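Local coordinates for protein transcriptional repressor of the blcABC operon (PDB 3MQ0) that probably binds DNA as an IclR-family transcription factor and represses the blcABC operon of Agrobacterium tumefaciens, at residues 125-130 against 150-155. Numbering follows the deposited sequence.
Sequences VREGGE and GMRLPA
In Arg-152, CG lies beside the backbone N, opposite the carbonyl carbon (chi1 -54°), and the chain runs extended from CG to NE. This carries the guanidinium across to two glutamates. Glu-130 and Glu-127 also start with CG beside the backbone N, and each presents OE1 near the guanidinium plane, at its edge. Glu-130 OE1 lies 3.3 Å from Arg-152 NH1, a salt bridge with a weak hydrogen bond. The Glu-130 carboxylate and Arg-152 guanidinium planes are 38° apart. Glu-127 comes in at about a right angle to the arginine chain, and its OE1 forms a longer salt bridge, 3.5 Å, to Arg-152 NH2. The two carboxylates probably share the one positive charge of Arg-152 in this surface salt-bridge network. The contact lies in the six-stranded antiparallel sheet of the GAF-like C-terminal domain. A type II' turn from Glu-127 to Glu-130 joins strands 120-127 and 130-137. Short strand 152-154 is an outermost strand of the sheet within this chain, and Glu-130 faces Pro-154 in a non-hydrogen-bonded pair. Next to this pair, Ala-155 N donates to Gly-129 O at 2.8 Å, and Ala-155 CB packs against the same oxygen. Glu-130 CA makes a CA-H...O contact of 3.2 Å with Leu-153 O. Arg-126, just before the turn, donates from NH1 to Gly-128 O at 2.8 Å. Arg-126 and Ala-155 both touch helix 159-165, at Leu-165.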
loop_
_atom_site.group_PDB
_atom_site.type_symbol
_atom_site.label_atom_id
_atom_site.label_comp_id
_atom_site.label_asym_id
_atom_site.label_seq_id
_atom_site.Cartn_x
_atom_site.Cartn_y
_atom_site.Cartn_z
ATOM N N VAL B 125 -7.134 -21.083 -2.087
ATOM C CA VAL B 125 -7.047 -20.176 -0.942
ATOM C C VAL B 125 -7.562 -20.918 0.259
ATOM O O VAL B 125 -8.346 -21.840 0.095
ATOM C CB VAL B 125 -7.891 -18.909 -1.143
ATOM C CG1 VAL B 125 -7.367 -18.109 -2.341
ATOM C CG2 VAL B 125 -9.352 -19.270 -1.362
ATOM N N ARG B 126 -7.112 -20.538 1.459
ATOM C CA ARG B 126 -7.627 -21.149 2.691
ATOM C C ARG B 126 -8.785 -20.346 3.271
ATOM O O ARG B 126 -8.701 -19.125 3.404
ATOM C CB ARG B 126 -6.524 -21.277 3.759
ATOM C CG ARG B 126 -6.962 -22.077 4.979
ATOM C CD ARG B 126 -5.853 -22.189 6.050
ATOM N NE ARG B 126 -5.434 -20.877 6.547
ATOM C CZ ARG B 126 -6.056 -20.213 7.509
ATOM N NH1 ARG B 126 -7.139 -20.720 8.089
ATOM N NH2 ARG B 126 -5.601 -19.032 7.887
ATOM N N GLU B 127 -9.876 -21.032 3.601
ATOM C CA GLU B 127 -10.935 -20.423 4.396
ATOM C C GLU B 127 -11.191 -21.306 5.604
ATOM O O GLU B 127 -11.775 -22.388 5.487
ATOM C CB GLU B 127 -12.202 -20.233 3.564
ATOM C CG GLU B 127 -11.960 -19.287 2.384
ATOM C CD GLU B 127 -13.214 -18.924 1.617
ATOM O OE1 GLU B 127 -14.325 -19.295 2.062
ATOM O OE2 GLU B 127 -13.076 -18.259 0.563
ATOM N N GLY B 128 -10.728 -20.857 6.766
ATOM C CA GLY B 128 -10.853 -21.648 7.975
ATOM C C GLY B 128 -10.061 -22.934 7.842
ATOM O O GLY B 128 -8.876 -22.901 7.535
ATOM N N GLY B 129 -10.721 -24.071 8.055
ATOM C CA GLY B 129 -10.046 -25.354 7.982
ATOM C C GLY B 129 -10.105 -26.027 6.622
ATOM O O GLY B 129 -9.745 -27.205 6.507
ATOM N N GLU B 130 -10.560 -25.298 5.600
ATOM C CA GLU B 130 -10.681 -25.836 4.234
ATOM C C GLU B 130 -9.822 -25.068 3.236
ATOM O O GLU B 130 -9.490 -23.900 3.479
ATOM C CB GLU B 130 -12.151 -25.779 3.778
ATOM C CG GLU B 130 -13.120 -26.436 4.751
ATOM C CD GLU B 130 -14.568 -26.423 4.262
ATOM O OE1 GLU B 130 -15.216 -25.351 4.306
ATOM O OE2 GLU B 130 -15.055 -27.493 3.836
ATOM N N GLY B 150 -14.174 -23.908 -7.221
ATOM C CA GLY B 150 -15.188 -23.781 -6.183
ATOM C C GLY B 150 -15.266 -24.945 -5.201
ATOM O O GLY B 150 -15.895 -24.852 -4.148
ATOM N N MET B 151 -14.644 -26.056 -5.562
ATOM C CA MET B 151 -14.586 -27.251 -4.722
ATOM C C MET B 151 -13.829 -26.977 -3.415
ATOM O O MET B 151 -12.962 -26.108 -3.384
ATOM C CB MET B 151 -13.907 -28.357 -5.525
ATOM C CG MET B 151 -13.289 -29.472 -4.743
ATOM S SD MET B 151 -12.704 -30.686 -5.929
ATOM C CE MET B 151 -11.233 -31.266 -5.105
ATOM N N ARG B 152 -14.209 -27.678 -2.338
ATOM C CA ARG B 152 -13.542 -27.565 -1.026
ATOM C C ARG B 152 -12.980 -28.891 -0.551
ATOM O O ARG B 152 -13.597 -29.932 -0.746
ATOM C CB ARG B 152 -14.524 -27.080 0.044
ATOM C CG ARG B 152 -15.227 -25.796 -0.326
ATOM C CD ARG B 152 -16.127 -25.239 0.764
ATOM N NE ARG B 152 -16.493 -23.880 0.374
ATOM C CZ ARG B 152 -16.101 -22.779 1.000
ATOM N NH1 ARG B 152 -15.367 -22.855 2.099
ATOM N NH2 ARG B 152 -16.480 -21.596 0.539
ATOM N N LEU B 153 -11.818 -28.840 0.097
ATOM C CA LEU B 153 -11.224 -30.004 0.748
ATOM C C LEU B 153 -10.640 -29.590 2.104
ATOM O O LEU B 153 -10.330 -28.420 2.309
ATOM C CB LEU B 153 -10.114 -30.596 -0.125
ATOM C CG LEU B 153 -10.609 -31.390 -1.336
ATOM C CD1 LEU B 153 -9.415 -31.889 -2.158
ATOM C CD2 LEU B 153 -11.460 -32.547 -0.886
ATOM N N PRO B 154 -10.472 -30.549 3.033
ATOM C CA PRO B 154 -9.837 -30.236 4.326
ATOM C C PRO B 154 -8.399 -29.784 4.158
ATOM O O PRO B 154 -7.587 -30.492 3.560
ATOM C CB PRO B 154 -9.874 -31.572 5.078
ATOM C CG PRO B 154 -10.971 -32.363 4.414
ATOM C CD PRO B 154 -10.942 -31.945 2.967
ATOM N N ALA B 155 -8.088 -28.609 4.687
ATOM C CA ALA B 155 -6.738 -28.063 4.607
ATOM C C ALA B 155 -5.647 -29.003 5.136
ATOM O O ALA B 155 -4.543 -29.023 4.599
ATOM C CB ALA B 155 -6.667 -26.724 5.326
#